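Local coordinates for protein monovalent Na+/H+ antiporter subunit A (Dietzia sp. DQ12-45-1b, PDB 7D3U) that probably exchanges monovalent cations such as sodium for protons across the cell membrane, as one subunit of the multi-chain Mrp antiporter complex, at residues 280-284 against 530-534; 654-658 against 825-829; 845-850 against 906-911. All coordinates share one frame; numbering follows the deposited sequence.

Contact 1: residues 280-284 against 530-534; sequences VFAMQ and LDREL
Leu534 points its CD2 branch at the ring of Phe281, reaching CZ at 3.5 Å on an oblique line, and the two side chains approach from opposite directions. The same CD2 also passes 4.2 Å from CG1 of Val280, a methyl that stands anti to its own backbone N (chi1 163°) and touches Leu530 CD1 at 3.7 Å as well. The other branch of Leu530, CD2, meets Met283 CE at 3.8 Å. Met283 presents this terminal methyl through a bend at its last torsion (chi3 62°). Such apolar contacts carry most of the meeting between the end of helix 261-284 and the loop 530-534.

The polar share is small. Gln284 runs its extended chain in between Leu530 and Leu534, but its amide is modelled too close to Leu530 CD1, so the exact position of that group is doubtful.

The contact lies at the end of a helix in the antiporter-family membrane region and joins it to the linker between helices 523-530 and 543-558. Helix 402-423 covers Val280 and Met283 through Phe414, while Phe281 touches Tyr294 of helix 288-308.

Contact 2: residues 654-658 against 825-829; sequences LVEVL and LIGGA
Leu658 spreads its two methyls against peptide groups of helix 825-829, which are the flat groups met here, since neither segment brings an aromatic ring to the interface. CD1 lies 3.5 Å from the carbonyl oxygen of Leu825, and CD2 lies 3.6 Å from Gly828 O, with the Gly828 carbonyl carbon equally near. Having no side chain, Gly828 lets this branch come up against its backbone; a beta carbon would point toward Leu658.

The remaining contacts are between aliphatic side chains. Leu654 and Leu825 come together at their roots, CB to CB at 3.5 Å, where the backbones are also nearest. From there Leu654 sends CD1 on to Ile826 CB at 4.0 Å, whereas the two methyls of Leu825 reach Val655 and Leu658. Its CD1 touches Val655 CG2 at 3.7 Å and its CD2 touches Leu658 CD1 at 3.6 Å, an arrangement reached with CG anti to the carbonyl carbon (chi1 -57°).

The two membrane helices run in roughly the same direction here: the segments 654-658 and 825-829 cross at 32°, their axes 9.3 Å apart at closest. They join the MbhD-like and MnhB-like parts of the chain. Val64 of subunit F packs on Leu654 and Ile826, and Phe80 of subunit C packs on Leu658 and Leu825.

Every touching residue is buried, and the association rests on the fit of aliphatic branches against one another and against backbone, without a hydrogen bond or salt bridge across it; dispersion and shape are likely to dominate.

Contact 3: residues 845-850 against 906-911; sequences RIRVPY and MAAIDK
Arg845 NE forms a salt bridge with Asp910 OD1 at 2.9 Å, one of two ties by which the loop 845-850 grips this carboxylate. OD1 sits over a face of the guanidinium and well out of its plane, so the attraction is one of charge with no N-H aimed at the oxygen. The guanidinium and carboxylate planes stand 90° apart. The other oxygen, OD2, accepts a hydrogen bond from Tyr850 OH and lies at the edge of the tyrosine ring, near its plane; the modelled 2.4 Å is very short and doubtful as a length. Asp910 reaches both partners with CG anti to its backbone N (chi1 165°).

Tyr850 is a knob among Met906, Ala907, Asp910 and Lys911. One face of its ring rests on Ala907 CA, a CH-pi contact 4.0 Å from the centroid and 17° off the ring normal, while CD1 meets Ala907 CB at 3.5 Å. Replacing the tyrosine by a phenylalanine would probably keep this CH-pi contact but leave Asp910 OD2 without its hydroxyl donor, and the carboxylate freer to turn.

Further along, Val848 CG2 touches Met906 SD at 3.6 Å, and Ile846 lays CG1 against Asp910 CB at 3.7 Å while CG2 faces Met906 CG at 3.9 Å.

Arg845 has a second acidic partner in Asp919, and Lys911 brings another positive charge nearby. The loop leading into helix 850-866 is thus tied to the end of helix 890-912 by a buried acid, whose negative charge the neighbouring arginine would be expected to stabilise.

How the contacts relate
The three contacts divide between two distant parts of one elongated chain. Contact 1 lies across the chain's centre from the others, its centre about 86 Å from that of contact 2 and about 83 Å from that of contact 3, and it touches neither, the nearest atoms being about 75 and 72 Å apart. Contacts 2 and 3 are neighbours, with centres about 15 Å apart and nearest atoms about 6 Å apart, and they share a helix bundle. Ile909 of contact 3 touches helices 646-667 and 821-837, the very pair joined in contact 2, while Leu658 touches Ile905 on helix 890-912. Subunit C lies along both, through its Phe80 and Ile84.

Contact 1: residues 280-284 against 530-534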
# COMPACT_ATOMS: atom_id res chain seq x y z
N VAL B 280 18.98 -50.85 -1.17
CA VAL B 280 19.43 -51.09 -2.53
C VAL B 280 20.33 -49.96 -3.02
O VAL B 280 21.42 -50.19 -3.55
CB VAL B 280 18.23 -51.30 -3.47
CG1 VAL B 280 18.64 -51.13 -4.91
CG2 VAL B 280 17.61 -52.67 -3.24
N PHE B 281 19.89 -48.71 -2.83
CA PHE B 281 20.67 -47.58 -3.30
C PHE B 281 21.93 -47.36 -2.47
O PHE B 281 22.88 -46.74 -2.97
CB PHE B 281 19.81 -46.32 -3.30
CG PHE B 281 18.86 -46.25 -4.45
CD1 PHE B 281 17.61 -46.82 -4.37
CD2 PHE B 281 19.22 -45.62 -5.63
CE1 PHE B 281 16.73 -46.77 -5.43
CE2 PHE B 281 18.34 -45.56 -6.70
CZ PHE B 281 17.09 -46.13 -6.59
N ALA B 282 21.98 -47.85 -1.23
CA ALA B 282 23.24 -47.86 -0.51
C ALA B 282 24.16 -48.94 -1.05
O ALA B 282 25.38 -48.76 -1.09
CB ALA B 282 22.99 -48.08 0.99
N MET B 283 23.59 -50.07 -1.47
CA MET B 283 24.38 -51.11 -2.12
C MET B 283 24.98 -50.60 -3.43
O MET B 283 26.08 -51.00 -3.81
CB MET B 283 23.50 -52.33 -2.37
CG MET B 283 24.25 -53.62 -2.56
SD MET B 283 23.11 -54.95 -2.98
CE MET B 283 22.46 -54.35 -4.53
N GLN B 284 24.26 -49.72 -4.13
CA GLN B 284 24.74 -49.26 -5.43
C GLN B 284 25.73 -48.11 -5.32
O GLN B 284 26.58 -47.95 -6.20
CB GLN B 284 23.56 -48.82 -6.30
CG GLN B 284 22.70 -49.96 -6.82
CD GLN B 284 21.58 -49.46 -7.70
OE1 GLN B 284 21.57 -48.30 -8.11
NE2 GLN B 284 20.63 -50.33 -8.00
N LEU B 530 20.78 -54.54 -11.59
CA LEU B 530 19.62 -53.78 -11.13
C LEU B 530 19.82 -52.27 -11.22
O LEU B 530 18.95 -51.52 -10.76
CB LEU B 530 19.25 -54.17 -9.69
CG LEU B 530 20.18 -53.97 -8.49
CD1 LEU B 530 20.13 -52.52 -8.02
CD2 LEU B 530 19.89 -54.91 -7.33
N ASP B 531 20.93 -51.81 -11.79
CA ASP B 531 21.15 -50.37 -11.92
C ASP B 531 20.48 -49.81 -13.17
O ASP B 531 19.87 -48.74 -13.13
CB ASP B 531 22.65 -50.07 -11.94
CG ASP B 531 22.98 -48.75 -12.61
OD1 ASP B 531 22.40 -47.72 -12.21
OD2 ASP B 531 23.83 -48.74 -13.53
N ARG B 532 20.59 -50.53 -14.29
CA ARG B 532 20.06 -50.02 -15.55
C ARG B 532 18.53 -50.03 -15.56
O ARG B 532 17.90 -49.14 -16.14
CB ARG B 532 20.60 -50.85 -16.72
CG ARG B 532 22.11 -51.04 -16.68
CD ARG B 532 22.55 -52.15 -17.62
NE ARG B 532 21.89 -53.41 -17.31
CZ ARG B 532 21.99 -54.51 -18.05
NH1 ARG B 532 21.36 -55.62 -17.69
NH2 ARG B 532 22.71 -54.50 -19.16
N GLU B 533 17.92 -51.03 -14.91
CA GLU B 533 16.47 -51.15 -14.86
C GLU B 533 15.87 -50.48 -13.63
O GLU B 533 14.82 -50.92 -13.15
CB GLU B 533 16.06 -52.62 -14.91
N LEU B 534 16.55 -49.49 -13.06
CA LEU B 534 15.96 -48.92 -11.82
C LEU B 534 15.14 -47.68 -12.17
O LEU B 534 13.99 -47.64 -11.69
CB LEU B 534 17.05 -48.61 -10.79
CG LEU B 534 16.58 -48.76 -9.35
CD1 LEU B 534 15.50 -49.83 -9.23
CD2 LEU B 534 17.73 -49.08 -8.43

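Contact 2: residues 654-658 against 825-829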
# COMPACT_ATOMS: atom_id res chain seq x y z
N LEU B 654 -14.53 28.83 -7.93
CA LEU B 654 -13.14 29.23 -7.75
C LEU B 654 -12.18 28.07 -8.01
O LEU B 654 -11.12 28.26 -8.61
CB LEU B 654 -12.94 29.81 -6.36
CG LEU B 654 -13.68 31.12 -6.15
CD1 LEU B 654 -13.58 31.58 -4.72
CD2 LEU B 654 -13.12 32.17 -7.09
N VAL B 655 -12.54 26.86 -7.57
CA VAL B 655 -11.70 25.70 -7.82
C VAL B 655 -11.68 25.36 -9.30
O VAL B 655 -10.65 24.93 -9.83
CB VAL B 655 -12.16 24.52 -6.95
CG1 VAL B 655 -11.68 23.20 -7.52
CG2 VAL B 655 -11.67 24.69 -5.53
N GLU B 656 -12.79 25.59 -10.00
CA GLU B 656 -12.80 25.37 -11.44
C GLU B 656 -11.85 26.33 -12.14
O GLU B 656 -11.09 25.93 -13.03
CB GLU B 656 -14.21 25.53 -12.00
CG GLU B 656 -14.29 25.58 -13.51
CD GLU B 656 -14.34 27.00 -14.03
OE1 GLU B 656 -14.23 27.94 -13.22
OE2 GLU B 656 -14.49 27.18 -15.26
N VAL B 657 -11.86 27.61 -11.75
CA VAL B 657 -10.96 28.56 -12.41
C VAL B 657 -9.51 28.25 -12.07
O VAL B 657 -8.62 28.31 -12.94
CB VAL B 657 -11.35 30.01 -12.09
CG1 VAL B 657 -10.72 30.50 -10.79
CG2 VAL B 657 -10.96 30.93 -13.23
N LEU B 658 -9.24 27.86 -10.82
CA LEU B 658 -7.86 27.59 -10.42
C LEU B 658 -7.36 26.23 -10.88
O LEU B 658 -6.15 25.99 -10.82
CB LEU B 658 -7.73 27.70 -8.90
CG LEU B 658 -7.73 29.13 -8.38
CD1 LEU B 658 -7.51 29.16 -6.88
CD2 LEU B 658 -6.66 29.95 -9.09
N LEU B 825 -9.22 31.24 -2.50
CA LEU B 825 -9.22 30.91 -3.92
C LEU B 825 -9.50 32.14 -4.78
O LEU B 825 -9.02 32.22 -5.91
CB LEU B 825 -10.24 29.80 -4.20
CG LEU B 825 -10.06 28.50 -3.42
CD1 LEU B 825 -11.35 27.70 -3.39
CD2 LEU B 825 -8.93 27.65 -3.98
N ILE B 826 -10.25 33.12 -4.25
CA ILE B 826 -10.44 34.36 -4.99
C ILE B 826 -9.21 35.25 -4.96
O ILE B 826 -9.15 36.24 -5.69
CB ILE B 826 -11.66 35.12 -4.46
CG1 ILE B 826 -12.33 35.91 -5.59
CG2 ILE B 826 -11.27 36.05 -3.34
CD1 ILE B 826 -13.54 36.68 -5.14
N GLY B 827 -8.22 34.92 -4.13
CA GLY B 827 -6.94 35.59 -4.17
C GLY B 827 -5.98 34.82 -5.06
O GLY B 827 -5.10 35.38 -5.70
N GLY B 828 -6.16 33.50 -5.09
CA GLY B 828 -5.46 32.69 -6.07
C GLY B 828 -5.82 33.08 -7.49
O GLY B 828 -4.98 33.05 -8.39
N ALA B 829 -7.09 33.44 -7.71
CA ALA B 829 -7.48 33.97 -9.01
C ALA B 829 -6.76 35.27 -9.32
O ALA B 829 -6.37 35.52 -10.46
CB ALA B 829 -9.00 34.16 -9.06

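Contact 3: residues 845-850 against 906-911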
# COMPACT_ATOMS: atom_id res chain seq x y z
N ARG B 845 7.24 35.31 -12.49
CA ARG B 845 7.54 34.52 -11.30
C ARG B 845 7.08 35.26 -10.05
O ARG B 845 7.43 36.42 -9.83
CB ARG B 845 9.04 34.24 -11.21
CG ARG B 845 9.49 33.06 -12.05
CD ARG B 845 10.88 32.61 -11.65
NE ARG B 845 10.88 31.82 -10.42
CZ ARG B 845 10.92 30.50 -10.40
NH1 ARG B 845 10.97 29.81 -11.53
NH2 ARG B 845 10.92 29.85 -9.24
N ILE B 846 6.27 34.58 -9.24
CA ILE B 846 5.83 35.14 -7.97
C ILE B 846 7.05 35.31 -7.07
O ILE B 846 7.71 34.33 -6.72
CB ILE B 846 4.77 34.25 -7.31
CG1 ILE B 846 3.84 33.66 -8.37
CG2 ILE B 846 3.96 35.05 -6.30
CD1 ILE B 846 2.95 34.68 -9.05
N ARG B 847 7.34 36.55 -6.69
CA ARG B 847 8.56 36.89 -5.97
C ARG B 847 8.36 36.96 -4.46
O ARG B 847 9.03 37.76 -3.79
CB ARG B 847 9.14 38.20 -6.50
CG ARG B 847 9.73 38.10 -7.89
CD ARG B 847 11.12 37.49 -7.86
NE ARG B 847 11.37 36.63 -9.01
CZ ARG B 847 11.64 37.08 -10.23
NH1 ARG B 847 11.71 38.38 -10.46
NH2 ARG B 847 11.85 36.22 -11.22
N VAL B 848 7.45 36.16 -3.91
CA VAL B 848 7.25 36.12 -2.47
C VAL B 848 7.68 34.75 -1.96
O VAL B 848 7.63 33.77 -2.73
CB VAL B 848 5.79 36.42 -2.10
CG1 VAL B 848 5.37 37.76 -2.67
CG2 VAL B 848 4.88 35.31 -2.59
N PRO B 849 8.11 34.61 -0.71
CA PRO B 849 8.40 33.28 -0.18
C PRO B 849 7.11 32.54 0.16
O PRO B 849 6.47 32.84 1.17
CB PRO B 849 9.25 33.56 1.06
CG PRO B 849 8.83 34.92 1.49
CD PRO B 849 8.46 35.68 0.24
N TYR B 850 6.73 31.58 -0.67
CA TYR B 850 5.45 30.90 -0.49
C TYR B 850 5.55 29.68 0.41
O TYR B 850 4.54 29.30 1.01
CB TYR B 850 4.88 30.49 -1.85
CG TYR B 850 5.91 30.07 -2.86
CD1 TYR B 850 6.42 28.78 -2.86
CD2 TYR B 850 6.38 30.95 -3.81
CE1 TYR B 850 7.37 28.39 -3.78
CE2 TYR B 850 7.32 30.57 -4.73
CZ TYR B 850 7.81 29.29 -4.71
OH TYR B 850 8.76 28.91 -5.64
N MET B 906 0.40 30.22 -4.93
CA MET B 906 1.65 30.88 -5.31
C MET B 906 2.69 29.87 -5.77
O MET B 906 3.35 30.07 -6.79
CB MET B 906 2.18 31.70 -4.14
CG MET B 906 1.56 33.08 -4.01
SD MET B 906 1.67 33.72 -2.33
CE MET B 906 1.20 35.43 -2.60
N ALA B 907 2.84 28.78 -5.02
CA ALA B 907 3.81 27.75 -5.40
C ALA B 907 3.43 27.11 -6.73
O ALA B 907 4.28 26.94 -7.62
CB ALA B 907 3.93 26.70 -4.30
N ALA B 908 2.16 26.75 -6.88
CA ALA B 908 1.72 26.07 -8.10
C ALA B 908 1.84 26.96 -9.33
O ALA B 908 2.02 26.45 -10.44
CB ALA B 908 0.29 25.57 -7.94
N ILE B 909 1.75 28.28 -9.16
CA ILE B 909 1.87 29.18 -10.29
C ILE B 909 3.33 29.53 -10.58
O ILE B 909 3.73 29.64 -11.74
CB ILE B 909 1.03 30.45 -10.06
CG1 ILE B 909 -0.46 30.10 -9.99
CG2 ILE B 909 1.27 31.47 -11.15
CD1 ILE B 909 -0.99 29.49 -11.25
N ASP B 910 4.15 29.69 -9.54
CA ASP B 910 5.53 30.08 -9.76
C ASP B 910 6.40 28.92 -10.22
O ASP B 910 7.36 29.13 -10.96
CB ASP B 910 6.11 30.69 -8.48
CG ASP B 910 7.62 30.78 -8.51
OD1 ASP B 910 8.16 31.43 -9.43
OD2 ASP B 910 8.27 30.20 -7.62
N LYS B 911 6.08 27.69 -9.79
CA LYS B 911 6.91 26.56 -10.19
C LYS B 911 6.54 26.06 -11.58
O LYS B 911 7.42 25.69 -12.37
CB LYS B 911 6.79 25.44 -9.16
CG LYS B 911 7.31 25.80 -7.79
CD LYS B 911 8.73 25.29 -7.57
CE LYS B 911 9.75 26.36 -7.89
NZ LYS B 911 11.13 25.93 -7.52